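Local structure of dermonecrotic toxin (Pasteurella multocida, 2EBF) at residues His265-Met270 with Met295-Gln300; Tyr407-Gln412 with Asp428-Asn433; Ala608-Val613 with Leu692-Leu697; Pro631-Arg636 with Val680-Leu685. The protein is a mitogenic toxin that provokes bone resorption and is linked to atrophic rhinitis in pigs; its C-terminal region, modelled here, carries a thiol-protease-like catalytic triad. All blocks are in the same frame, centred on the assembly; numbering follows the deposited sequence.

Contact 1: residues His265-Met270 with Met295-Gln300; sequences HSYEEM and MLQEVQ
Met270 and Leu296 face each other from two helices and make the better-packed half of this contact. The sulfur of Met270 meets one branch of Leu296, SD to CD1 at 4.5 Å, so the fit is van der Waals and not especially snug. Both side chains also rest on Ile263 of strand 260-263, which carries this half into the buried interior. The two backbones stay apart here: the nearest CA atoms, those of Tyr267 and Gln297, lie 10.1 Å apart.

One partner is the first turn of helix 267-273, the other the last turns of helix 288-300. Ser266 is the N-cap of the former, its OG accepting from Glu269 N at 3.2 Å. The Glu269 side chain turns back to His265, where ND1 donates to OE1 over 2.9 Å in a nearly straight bond (177°). That oxygen lies in the imidazole plane, yet the nitrogen stands well above the plane of the carboxylate. His265 NE2 is taken up by the backbone N of Lys253, so the ring is held at both nitrogens.

The partly exposed half is looser. Tyr267 has CG anti to its backbone N (chi1 175°), which sends the ring out across the gap, but its OH gets no nearer to Gln297 OE1 than 4.3 Å. The ring finds a firmer partner in Phe305, against which it stacks.

Contact 2: residues Tyr407-Gln412 with Asp428-Asn433; sequences YDIVQQ and DAMLFN
Ile409 and Val410, adjacent on helix 407-418, both bear on one side chain, Met430 of helix 425-434. The helix starts at Tyr407, whose ring meets that of His462 and whose backbone is bonded to Gly461. Asp408 is held elsewhere, its OD2 hydrogen-bonded to Ser463 OG. With Ile409 the chain reaches Met430. Its CB points toward the other helix, but the longer branch leads off elsewhere, and it is the short one, CG2, that touches the methionine methyl CE at 3.9 Å; the two side chains cross at about a right angle. The first torsion (chi1 -53°) puts that CG2 anti to the backbone N. Val410 then takes the sulfur: its CG1 lies 3.9 Å from Met430 SD. Here the backbone departs from regular helical values, although Gln411 N still reaches Tyr407 O at 3.1 Å and closes the turn.

Met430 can serve both residues because its chain is extended beyond CG, which carries SD across to Val410 and CE to Ile409. This is a buried, wholly apolar contact. Ser273 and Pro406 also touch Met430, and Thr426 touches both Ile409 and Val410. The two helices belong, with helix 442-452, to the crossover between parallel strands 399-402 and 456-461, neighbours in the six-stranded mixed sheet of the C2 region.

Contact 3: residues Ala608-Val613 with Leu692-Leu697; sequences AIKNDV and LDTTIL
Lys610 and Ile696 bring the last turn of helix 596-610 against the loop that joins strands 676-681 and 697-700 in the antiparallel sheet of the C3 region. The aliphatic end of Lys610 does the touching: CE sits 3.5 Å from Ile696 O, and the same carbon passes Thr694 OG1 at 4.1 Å, the two side chains crossing at about a right angle. The lysine chain runs extended to CE and bends only at chi4 (142°), where NZ turns off. The tip of Ile696 approaches the end of the helix, CD1 lying 4.0 Å from Ile609 O. That carbonyl is already in use, since Asp612 N donates to it as the chain leaves the helix.

In the next shell the charge of Lys610 goes past the loop to Glu583, its salt-bridge partner. A water accepts from Lys610 NZ at 3.0 Å and makes a weak bond to Ile696 O, so a water links the ammonium to the loop. A second water bridges the segments, donating to Lys610 O at 3.3 Å and lying 3.0 Å from Thr695 OG1; Asn616 ND2 also holds Lys610 O.

Farther out, helix 583-591 lies against the last part of the loop. Thr694 lies against Glu583 and Arg586, and Arg586 forms a salt bridge with Asp693 OD2. The other oxygen of that carboxylate, Asp693 OD1, takes a weak, strongly bent bond from Thr694 N, 2.8 Å long with an angle of 122°.

Contact 4: residues Pro631-Arg636 with Val680-Leu685; sequences PKVAAR and VDASHL
Val633 supplies the whole helix side of this contact, resting on Val680 at the strand end and Ala682 just beyond it. The apolar contacts divide between its two methyls. CG1 meets Val680 CG1 at 3.7 Å, while CG2 reaches Ala682 CB at 4.1 Å. With CG1 anti to the backbone N (chi1 171°), the fork lies along the chain from Val680 to Ala682, so that each branch has its own neighbour. All three residues are buried, and Met615 and Ala669 also pack on Val633.

Against the polar backbone there is one contact: the same CG1 lies 3.5 Å from Val680 O, a van der Waals approach at the oxygen end of the carbonyl.

Asp681 points away from the helix and carries the side-chain hydrogen bonds. Its OD1 accepts from Ser683 N at 3.0 Å (154°), an Asx turn that bends the chain as the strand ends. The N-H arrives on the anti side of that oxygen, 30° out of the carboxylate plane. OD2 is bonded to His666 NE2 and Trp704 NE1, so both oxygens are gripped, which should limit the rotation of the carboxylate. Ala682 is bonded through its backbone to Cys620, which forms a disulfide with Cys626.

What the helix offers here is purely apolar, while Asp681, on the other side of the chain, pairs with His666 of strand 660-673. With Cys626 close by at Ser683, this is consistent with the thiol-protease-like triad; in this model the cysteine's sulfur is tied up in the disulfide.

Overall arrangement
The contacts form two pairs on opposite sides of the chain's centre. Contacts 1 and 2, both in the C2 region, have centres about 17 Å apart and meet through Glu269 of contact 1: its CD lies 3.8 Å from Ile409 CG2 and its O 3.8 Å from Met430 CE. Contacts 3 and 4, in the C3 region, are closer, about 10 Å between centres, and joined by a salt bridge of 2.7 Å from Arg636 NH2 to Asp612 OD2. Between the pairs the centres are about 69 to 75 Å apart. The Val633 side chain is about 13 Å from the bound phosphonate, whose pocket includes Cys626; far away, Leu296 is about 14 Å from a bound glucose.

Contact 1: residues His265-Met270 with Met295-Gln300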
loop_
_atom_site.group_PDB
_atom_site.type_symbol
_atom_site.label_atom_id
_atom_site.label_comp_id
_atom_site.label_asym_id
_atom_site.label_seq_id
_atom_site.Cartn_x
_atom_site.Cartn_y
_atom_site.Cartn_z
ATOM N N HIS A 265 -0.070 20.578 15.090
ATOM C CA HIS A 265 0.748 19.457 15.561
ATOM C C HIS A 265 -0.070 18.190 15.483
ATOM O O HIS A 265 -1.217 18.163 15.915
ATOM C CB HIS A 265 1.191 19.645 17.010
ATOM C CG HIS A 265 1.870 20.948 17.279
ATOM N ND1 HIS A 265 3.241 21.081 17.285
ATOM C CD2 HIS A 265 1.369 22.173 17.564
ATOM C CE1 HIS A 265 3.557 22.336 17.559
ATOM N NE2 HIS A 265 2.438 23.017 17.733
ATOM N N SER A 266 0.527 17.128 14.956
ATOM C CA SER A 266 -0.186 15.869 14.827
ATOM C C SER A 266 -0.404 15.230 16.195
ATOM O O SER A 266 0.372 15.451 17.134
ATOM C CB SER A 266 0.570 14.920 13.895
ATOM O OG SER A 266 1.772 14.467 14.492
ATOM N N TYR A 267 -1.479 14.459 16.303
ATOM C CA TYR A 267 -1.790 13.693 17.501
ATOM C C TYR A 267 -0.553 12.999 18.069
ATOM O O TYR A 267 -0.258 13.111 19.259
ATOM C CB TYR A 267 -2.868 12.653 17.175
ATOM C CG TYR A 267 -3.193 11.709 18.307
ATOM C CD1 TYR A 267 -3.216 10.333 18.105
ATOM C CD2 TYR A 267 -3.486 12.193 19.578
ATOM C CE1 TYR A 267 -3.526 9.462 19.144
ATOM C CE2 TYR A 267 -3.790 11.337 20.621
ATOM C CZ TYR A 267 -3.809 9.980 20.406
ATOM O OH TYR A 267 -4.111 9.138 21.454
ATOM N N GLU A 268 0.170 12.294 17.202
ATOM C CA GLU A 268 1.322 11.490 17.613
ATOM C C GLU A 268 2.506 12.340 18.047
ATOM O O GLU A 268 3.236 11.970 18.973
ATOM C CB GLU A 268 1.742 10.538 16.491
ATOM C CG GLU A 268 0.720 9.448 16.187
ATOM C CD GLU A 268 -0.210 9.801 15.036
ATOM O OE1 GLU A 268 -0.217 10.973 14.590
ATOM O OE2 GLU A 268 -0.934 8.890 14.572
ATOM N N GLU A 269 2.698 13.471 17.377
ATOM C CA GLU A 269 3.732 14.415 17.770
ATOM C C GLU A 269 3.499 14.895 19.203
ATOM O O GLU A 269 4.417 14.906 20.029
ATOM C CB GLU A 269 3.766 15.607 16.822
ATOM C CG GLU A 269 4.691 16.719 17.302
ATOM C CD GLU A 269 4.657 17.944 16.430
ATOM O OE1 GLU A 269 5.218 18.975 16.844
ATOM O OE2 GLU A 269 4.075 17.888 15.331
ATOM N N MET A 270 2.261 15.288 19.491
ATOM C CA MET A 270 1.904 15.751 20.823
ATOM C C MET A 270 2.039 14.651 21.868
ATOM O O MET A 270 2.580 14.888 22.948
ATOM C CB MET A 270 0.490 16.316 20.828
ATOM C CG MET A 270 0.350 17.558 19.996
ATOM S SD MET A 270 -1.221 18.352 20.342
ATOM C CE MET A 270 -1.054 19.834 19.360
ATOM N N MET A 295 -6.902 18.036 28.287
ATOM C CA MET A 295 -8.298 18.401 28.064
ATOM C C MET A 295 -8.765 18.164 26.639
ATOM O O MET A 295 -9.947 17.908 26.428
ATOM C CB MET A 295 -8.639 19.815 28.549
ATOM C CG MET A 295 -7.839 20.969 27.990
ATOM S SD MET A 295 -8.164 22.377 29.078
ATOM C CE MET A 295 -7.078 23.624 28.405
ATOM N N LEU A 296 -7.854 18.242 25.671
ATOM C CA LEU A 296 -8.158 17.762 24.316
ATOM C C LEU A 296 -8.634 16.320 24.372
ATOM O O LEU A 296 -9.649 15.969 23.765
ATOM C CB LEU A 296 -6.941 17.845 23.399
ATOM C CG LEU A 296 -6.589 19.143 22.674
ATOM C CD1 LEU A 296 -5.420 18.866 21.748
ATOM C CD2 LEU A 296 -7.767 19.686 21.881
ATOM N N GLN A 297 -7.897 15.497 25.115
ATOM C CA GLN A 297 -8.217 14.084 25.254
ATOM C C GLN A 297 -9.502 13.862 26.049
ATOM O O GLN A 297 -10.212 12.885 25.818
ATOM C CB GLN A 297 -7.043 13.322 25.873
ATOM C CG GLN A 297 -5.823 13.242 24.955
ATOM C CD GLN A 297 -4.667 12.478 25.565
ATOM O OE1 GLN A 297 -4.334 11.377 25.121
ATOM N NE2 GLN A 297 -4.049 13.055 26.592
ATOM N N GLU A 298 -9.798 14.765 26.986
ATOM C CA GLU A 298 -11.069 14.696 27.713
ATOM C C GLU A 298 -12.241 15.056 26.814
ATOM O O GLU A 298 -13.267 14.370 26.833
ATOM C CB GLU A 298 -11.058 15.554 28.981
ATOM C CG GLU A 298 -10.343 14.861 30.129
ATOM C CD GLU A 298 -10.693 15.411 31.502
ATOM O OE1 GLU A 298 -11.733 16.098 31.655
ATOM O OE2 GLU A 298 -9.912 15.132 32.437
ATOM N N VAL A 299 -12.081 16.117 26.023
ATOM C CA VAL A 299 -13.082 16.487 25.014
ATOM C C VAL A 299 -13.324 15.336 24.034
ATOM O O VAL A 299 -14.469 15.053 23.677
ATOM C CB VAL A 299 -12.692 17.781 24.250
ATOM C CG1 VAL A 299 -13.611 18.012 23.051
ATOM C CG2 VAL A 299 -12.750 18.984 25.175
ATOM N N GLN A 300 -12.241 14.669 23.630
ATOM C CA GLN A 300 -12.289 13.550 22.694
ATOM C C GLN A 300 -13.193 12.419 23.182
ATOM O O GLN A 300 -13.963 11.851 22.403
ATOM C CB GLN A 300 -10.870 13.029 22.447
ATOM C CG GLN A 300 -10.784 11.785 21.582
ATOM C CD GLN A 300 -9.450 11.081 21.694
ATOM O OE1 GLN A 300 -9.346 9.888 21.405
ATOM N NE2 GLN A 300 -8.425 11.809 22.113
#

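Contact 2: residues Tyr407-Gln412 with Asp428-Asn433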
loop_
_atom_site.group_PDB
_atom_site.type_symbol
_atom_site.label_atom_id
_atom_site.label_comp_id
_atom_site.label_asym_id
_atom_site.label_seq_id
_atom_site.Cartn_x
_atom_site.Cartn_y
_atom_site.Cartn_z
ATOM N N TYR A 407 11.440 10.699 12.145
ATOM C CA TYR A 407 12.161 11.604 11.254
ATOM C C TYR A 407 11.266 12.706 10.704
ATOM O O TYR A 407 11.735 13.811 10.473
ATOM C CB TYR A 407 12.858 10.857 10.109
ATOM C CG TYR A 407 11.939 10.219 9.091
ATOM C CD1 TYR A 407 11.405 10.962 8.029
ATOM C CD2 TYR A 407 11.622 8.864 9.170
ATOM C CE1 TYR A 407 10.556 10.364 7.092
ATOM C CE2 TYR A 407 10.778 8.260 8.237
ATOM C CZ TYR A 407 10.258 9.004 7.208
ATOM O OH TYR A 407 9.440 8.396 6.296
ATOM N N ASP A 408 9.981 12.396 10.512
ATOM C CA ASP A 408 9.026 13.337 9.918
ATOM C C ASP A 408 8.731 14.545 10.807
ATOM O O ASP A 408 8.199 15.555 10.333
ATOM C CB ASP A 408 7.721 12.625 9.496
ATOM C CG ASP A 408 7.034 11.895 10.647
ATOM O OD1 ASP A 408 7.657 10.999 11.247
ATOM O OD2 ASP A 408 5.850 12.199 10.937
ATOM N N ILE A 409 9.081 14.447 12.086
ATOM C CA ILE A 409 8.872 15.551 13.018
ATOM C C ILE A 409 10.179 16.230 13.434
ATOM O O ILE A 409 10.224 17.456 13.551
ATOM C CB ILE A 409 8.076 15.105 14.284
ATOM C CG1 ILE A 409 6.767 14.388 13.902
ATOM C CG2 ILE A 409 7.813 16.307 15.226
ATOM C CD1 ILE A 409 5.845 15.176 12.969
ATOM N N VAL A 410 11.236 15.445 13.646
ATOM C CA VAL A 410 12.450 15.975 14.288
ATOM C C VAL A 410 13.783 15.837 13.537
ATOM O O VAL A 410 14.831 16.142 14.111
ATOM C CB VAL A 410 12.621 15.429 15.738
ATOM C CG1 VAL A 410 11.429 15.806 16.606
ATOM C CG2 VAL A 410 12.864 13.914 15.741
ATOM N N GLN A 411 13.759 15.399 12.276
ATOM C CA GLN A 411 15.002 15.255 11.502
ATOM C C GLN A 411 15.756 16.586 11.377
ATOM O O GLN A 411 16.971 16.638 11.560
ATOM C CB GLN A 411 14.769 14.598 10.124
ATOM C CG GLN A 411 13.910 15.387 9.116
ATOM C CD GLN A 411 13.460 14.561 7.895
ATOM O OE1 GLN A 411 12.570 14.980 7.149
ATOM N NE2 GLN A 411 14.069 13.397 7.693
ATOM N N GLN A 412 15.016 17.652 11.097
ATOM C CA GLN A 412 15.576 18.998 11.025
ATOM C C GLN A 412 16.144 19.424 12.381
ATOM O O GLN A 412 17.252 19.945 12.452
ATOM C CB GLN A 412 14.501 19.971 10.541
ATOM C CG GLN A 412 14.922 21.436 10.421
ATOM C CD GLN A 412 13.732 22.365 10.153
ATOM O OE1 GLN A 412 13.832 23.586 10.307
ATOM N NE2 GLN A 412 12.594 21.782 9.751
ATOM N N ASP A 428 13.986 17.760 22.271
ATOM C CA ASP A 428 14.325 17.763 23.695
ATOM C C ASP A 428 13.200 17.160 24.534
ATOM O O ASP A 428 13.444 16.296 25.384
ATOM C CB ASP A 428 14.640 19.194 24.157
ATOM C CG ASP A 428 15.215 19.252 25.565
ATOM O OD1 ASP A 428 16.019 18.367 25.941
ATOM O OD2 ASP A 428 14.866 20.198 26.302
ATOM N N ALA A 429 11.970 17.606 24.276
ATOM C CA ALA A 429 10.795 17.084 24.960
ATOM C C ALA A 429 10.631 15.594 24.696
ATOM O O ALA A 429 10.337 14.815 25.614
ATOM C CB ALA A 429 9.550 17.832 24.514
ATOM N N MET A 430 10.824 15.200 23.438
ATOM C CA MET A 430 10.702 13.792 23.063
ATOM C C MET A 430 11.756 12.933 23.769
ATOM O O MET A 430 11.449 11.826 24.243
ATOM C CB MET A 430 10.752 13.624 21.542
ATOM C CG MET A 430 9.489 14.117 20.829
ATOM S SD MET A 430 9.449 13.569 19.113
ATOM C CE MET A 430 7.880 14.207 18.536
ATOM N N LEU A 431 12.977 13.453 23.874
ATOM C CA LEU A 431 14.037 12.769 24.635
ATOM C C LEU A 431 13.677 12.584 26.108
ATOM O O LEU A 431 13.888 11.504 26.664
ATOM C CB LEU A 431 15.388 13.479 24.502
ATOM C CG LEU A 431 16.055 13.482 23.118
ATOM C CD1 LEU A 431 17.265 14.403 23.113
ATOM C CD2 LEU A 431 16.445 12.078 22.645
ATOM N N PHE A 432 13.119 13.627 26.731
ATOM C CA PHE A 432 12.650 13.529 28.114
ATOM C C PHE A 432 11.646 12.408 28.287
ATOM O O PHE A 432 11.696 11.668 29.272
ATOM C CB PHE A 432 12.024 14.844 28.590
ATOM C CG PHE A 432 12.994 15.766 29.247
ATOM C CD1 PHE A 432 13.127 17.075 28.810
ATOM C CD2 PHE A 432 13.797 15.318 30.295
ATOM C CE1 PHE A 432 14.033 17.939 29.418
ATOM C CE2 PHE A 432 14.715 16.171 30.909
ATOM C CZ PHE A 432 14.826 17.489 30.474
ATOM N N ASN A 433 10.732 12.294 27.325
ATOM C CA ASN A 433 9.752 11.230 27.328
ATOM C C ASN A 433 10.382 9.855 27.199
ATOM O O ASN A 433 10.073 8.956 27.984
ATOM C CB ASN A 433 8.732 11.456 26.225
ATOM C CG ASN A 433 7.640 12.381 26.653
ATOM O OD1 ASN A 433 7.791 13.604 26.631
ATOM N ND2 ASN A 433 6.523 11.806 27.061
#

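Contact 3: residues Ala608-Val613 with Leu692-Leu697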
loop_
_atom_site.group_PDB
_atom_site.type_symbol
_atom_site.label_atom_id
_atom_site.label_comp_id
_atom_site.label_asym_id
_atom_site.label_seq_id
_atom_site.Cartn_x
_atom_site.Cartn_y
_atom_site.Cartn_z
ATOM N N ALA A 608 16.261 -25.284 -38.572
ATOM C CA ALA A 608 16.052 -26.736 -38.598
ATOM C C ALA A 608 14.566 -27.118 -38.589
ATOM O O ALA A 608 14.114 -27.907 -39.426
ATOM C CB ALA A 608 16.766 -27.384 -37.428
ATOM N N ILE A 609 13.819 -26.551 -37.649
ATOM C CA ILE A 609 12.388 -26.822 -37.519
ATOM C C ILE A 609 11.637 -26.388 -38.776
ATOM O O ILE A 609 10.838 -27.146 -39.321
ATOM C CB ILE A 609 11.794 -26.121 -36.281
ATOM C CG1 ILE A 609 12.423 -26.686 -35.004
ATOM C CG2 ILE A 609 10.277 -26.311 -36.238
ATOM C CD1 ILE A 609 12.362 -25.757 -33.813
ATOM N N LYS A 610 11.912 -25.172 -39.242
ATOM C CA LYS A 610 11.211 -24.637 -40.408
ATOM C C LYS A 610 11.546 -25.418 -41.677
ATOM O O LYS A 610 10.733 -25.486 -42.603
ATOM C CB LYS A 610 11.536 -23.153 -40.591
ATOM C CG LYS A 610 10.912 -22.288 -39.529
ATOM C CD LYS A 610 11.266 -20.831 -39.711
ATOM C CE LYS A 610 10.292 -19.962 -38.926
ATOM N NZ LYS A 610 10.987 -18.800 -38.302
ATOM N N ASN A 611 12.741 -26.008 -41.701
ATOM C CA ASN A 611 13.182 -26.828 -42.824
ATOM C C ASN A 611 13.073 -28.332 -42.597
ATOM O O ASN A 611 13.700 -29.113 -43.306
ATOM C CB ASN A 611 14.608 -26.449 -43.237
ATOM C CG ASN A 611 14.658 -25.123 -43.943
ATOM O OD1 ASN A 611 14.195 -24.997 -45.079
ATOM N ND2 ASN A 611 15.211 -24.114 -43.276
ATOM N N ASP A 612 12.266 -28.743 -41.626
ATOM C CA ASP A 612 12.047 -30.166 -41.401
ATOM C C ASP A 612 10.897 -30.671 -42.276
ATOM O O ASP A 612 9.807 -30.103 -42.267
ATOM C CB ASP A 612 11.782 -30.456 -39.921
ATOM C CG ASP A 612 11.712 -31.942 -39.635
ATOM O OD1 ASP A 612 10.595 -32.459 -39.486
ATOM O OD2 ASP A 612 12.781 -32.597 -39.609
ATOM N N VAL A 613 11.154 -31.731 -43.043
ATOM C CA VAL A 613 10.152 -32.283 -43.962
ATOM C C VAL A 613 8.899 -32.748 -43.207
ATOM O O VAL A 613 7.772 -32.458 -43.607
ATOM C CB VAL A 613 10.731 -33.453 -44.806
ATOM C CG1 VAL A 613 9.616 -34.192 -45.563
ATOM C CG2 VAL A 613 11.790 -32.942 -45.763
ATOM N N LEU A 692 2.758 -13.618 -48.041
ATOM C CA LEU A 692 3.913 -14.491 -48.228
ATOM C C LEU A 692 4.480 -15.033 -46.908
ATOM O O LEU A 692 5.664 -15.365 -46.820
ATOM C CB LEU A 692 4.984 -13.781 -49.068
ATOM C CG LEU A 692 5.491 -12.389 -48.666
ATOM C CD1 LEU A 692 6.853 -12.491 -47.988
ATOM C CD2 LEU A 692 5.583 -11.493 -49.905
ATOM N N ASP A 693 3.622 -15.143 -45.897
ATOM C CA ASP A 693 4.066 -15.545 -44.562
ATOM C C ASP A 693 4.519 -17.000 -44.522
ATOM O O ASP A 693 4.016 -17.841 -45.271
ATOM C CB ASP A 693 2.975 -15.299 -43.513
ATOM C CG ASP A 693 3.541 -15.086 -42.118
ATOM O OD1 ASP A 693 4.777 -15.123 -41.956
ATOM O OD2 ASP A 693 2.752 -14.879 -41.173
ATOM N N THR A 694 5.489 -17.268 -43.649
ATOM C CA THR A 694 5.971 -18.615 -43.343
ATOM C C THR A 694 4.809 -19.510 -42.871
ATOM O O THR A 694 3.852 -19.014 -42.284
ATOM C CB THR A 694 7.081 -18.547 -42.254
ATOM O OG1 THR A 694 7.695 -19.827 -42.097
ATOM C CG2 THR A 694 6.523 -18.093 -40.892
ATOM N N THR A 695 4.897 -20.814 -43.137
ATOM C CA THR A 695 3.863 -21.774 -42.723
ATOM C C THR A 695 3.960 -22.174 -41.249
ATOM O O THR A 695 2.969 -22.574 -40.652
ATOM C CB THR A 695 3.918 -23.069 -43.554
ATOM O OG1 THR A 695 5.260 -23.562 -43.565
ATOM C CG2 THR A 695 3.457 -22.814 -44.990
ATOM N N ILE A 696 5.156 -22.093 -40.677
ATOM C CA ILE A 696 5.358 -22.484 -39.280
ATOM C C ILE A 696 5.807 -21.266 -38.490
ATOM O O ILE A 696 6.882 -20.703 -38.753
ATOM C CB ILE A 696 6.409 -23.630 -39.130
ATOM C CG1 ILE A 696 6.008 -24.860 -39.959
ATOM C CG2 ILE A 696 6.618 -23.999 -37.650
ATOM C CD1 ILE A 696 7.164 -25.829 -40.194
ATOM N N LEU A 697 4.970 -20.856 -37.543
ATOM C CA LEU A 697 5.242 -19.690 -36.705
ATOM C C LEU A 697 6.045 -20.051 -35.460
ATOM O O LEU A 697 5.604 -20.852 -34.628
ATOM C CB LEU A 697 3.924 -19.011 -36.300
ATOM C CG LEU A 697 4.015 -17.785 -35.379
ATOM C CD1 LEU A 697 4.903 -16.683 -35.968
ATOM C CD2 LEU A 697 2.620 -17.230 -35.098
HETATM O O HOH W 1 8.217 -17.827 -37.716
HETATM O O HOH W 2 8.143 -23.496 -42.799
#

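Contact 4: residues Pro631-Arg636 with Val680-Leu685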
loop_
_atom_site.group_PDB
_atom_site.type_symbol
_atom_site.label_atom_id
_atom_site.label_comp_id
_atom_site.label_asym_id
_atom_site.label_seq_id
_atom_site.Cartn_x
_atom_site.Cartn_y
_atom_site.Cartn_z
ATOM N N PRO A 631 -0.030 -31.983 -30.699
ATOM C CA PRO A 631 0.720 -33.157 -30.228
ATOM C C PRO A 631 1.667 -33.758 -31.294
ATOM O O PRO A 631 2.718 -34.288 -30.944
ATOM C CB PRO A 631 -0.389 -34.155 -29.848
ATOM C CG PRO A 631 -1.623 -33.307 -29.645
ATOM C CD PRO A 631 -1.482 -32.229 -30.686
ATOM N N LYS A 632 1.299 -33.660 -32.567
ATOM C CA LYS A 632 2.132 -34.170 -33.656
ATOM C C LYS A 632 3.408 -33.328 -33.771
ATOM O O LYS A 632 4.504 -33.856 -33.997
ATOM C CB LYS A 632 1.363 -34.165 -34.976
ATOM C CG LYS A 632 0.088 -34.997 -34.979
ATOM C CD LYS A 632 -0.698 -34.808 -36.277
ATOM C CE LYS A 632 -2.119 -35.386 -36.191
ATOM N NZ LYS A 632 -2.175 -36.749 -35.581
ATOM N N VAL A 633 3.264 -32.017 -33.614
ATOM C CA VAL A 633 4.426 -31.132 -33.577
ATOM C C VAL A 633 5.341 -31.472 -32.399
ATOM O O VAL A 633 6.553 -31.612 -32.576
ATOM C CB VAL A 633 3.990 -29.643 -33.552
ATOM C CG1 VAL A 633 5.169 -28.721 -33.295
ATOM C CG2 VAL A 633 3.303 -29.303 -34.866
ATOM N N ALA A 634 4.769 -31.628 -31.201
ATOM C CA ALA A 634 5.585 -31.978 -30.032
ATOM C C ALA A 634 6.337 -33.304 -30.233
ATOM O O ALA A 634 7.492 -33.434 -29.832
ATOM C CB ALA A 634 4.735 -32.009 -28.756
ATOM N N ALA A 635 5.691 -34.266 -30.872
ATOM C CA ALA A 635 6.294 -35.580 -31.136
ATOM C C ALA A 635 7.486 -35.458 -32.099
ATOM O O ALA A 635 8.543 -36.066 -31.882
ATOM C CB ALA A 635 5.243 -36.535 -31.689
ATOM N N ARG A 636 7.326 -34.653 -33.146
ATOM C CA ARG A 636 8.434 -34.426 -34.088
ATOM C C ARG A 636 9.586 -33.664 -33.428
ATOM O O ARG A 636 10.747 -34.016 -33.614
ATOM C CB ARG A 636 7.948 -33.730 -35.370
ATOM C CG ARG A 636 9.014 -33.558 -36.466
ATOM C CD ARG A 636 9.782 -34.855 -36.783
ATOM N NE ARG A 636 10.931 -34.609 -37.650
ATOM C CZ ARG A 636 11.986 -35.413 -37.760
ATOM N NH1 ARG A 636 12.059 -36.537 -37.058
ATOM N NH2 ARG A 636 12.978 -35.082 -38.573
ATOM N N VAL A 680 6.073 -23.428 -31.572
ATOM C CA VAL A 680 6.265 -23.973 -32.919
ATOM C C VAL A 680 4.865 -24.249 -33.456
ATOM O O VAL A 680 4.270 -25.303 -33.212
ATOM C CB VAL A 680 7.176 -25.233 -32.939
ATOM C CG1 VAL A 680 7.262 -25.832 -34.354
ATOM C CG2 VAL A 680 8.572 -24.882 -32.448
ATOM N N ASP A 681 4.332 -23.273 -34.174
ATOM C CA ASP A 681 2.914 -23.265 -34.493
ATOM C C ASP A 681 2.728 -23.483 -35.997
ATOM O O ASP A 681 2.842 -22.545 -36.798
ATOM C CB ASP A 681 2.309 -21.950 -34.004
ATOM C CG ASP A 681 0.843 -21.787 -34.355
ATOM O OD1 ASP A 681 0.227 -22.692 -34.948
ATOM O OD2 ASP A 681 0.306 -20.717 -34.032
ATOM N N ALA A 682 2.443 -24.733 -36.353
ATOM C CA ALA A 682 2.291 -25.158 -37.736
ATOM C C ALA A 682 0.860 -24.982 -38.267
ATOM O O ALA A 682 0.549 -25.385 -39.395
ATOM C CB ALA A 682 2.744 -26.607 -37.888
ATOM N N SER A 683 0.006 -24.336 -37.488
ATOM C CA SER A 683 -1.366 -24.105 -37.937
ATOM C C SER A 683 -1.839 -22.657 -37.835
ATOM O O SER A 683 -3.033 -22.395 -37.894
ATOM C CB SER A 683 -2.321 -25.054 -37.209
ATOM O OG SER A 683 -2.411 -24.709 -35.846
ATOM N N HIS A 684 -0.904 -21.718 -37.715
ATOM C CA HIS A 684 -1.249 -20.301 -37.552
ATOM C C HIS A 684 -1.824 -19.646 -38.821
ATOM O O HIS A 684 -2.435 -18.573 -38.749
ATOM C CB HIS A 684 -0.033 -19.514 -37.058
ATOM C CG HIS A 684 0.867 -19.046 -38.158
ATOM N ND1 HIS A 684 1.619 -19.911 -38.924
ATOM C CD2 HIS A 684 1.133 -17.804 -38.622
ATOM C CE1 HIS A 684 2.313 -19.218 -39.813
ATOM N NE2 HIS A 684 2.036 -17.939 -39.649
ATOM N N LEU A 685 -1.622 -20.278 -39.977
ATOM C CA LEU A 685 -2.142 -19.728 -41.242
ATOM C C LEU A 685 -3.655 -19.901 -41.382
ATOM O O LEU A 685 -4.253 -19.416 -42.347
ATOM C CB LEU A 685 -1.397 -20.291 -42.465
ATOM C CG LEU A 685 0.054 -19.834 -42.686
ATOM C CD1 LEU A 685 0.546 -20.318 -44.041
ATOM C CD2 LEU A 685 0.225 -18.311 -42.564
#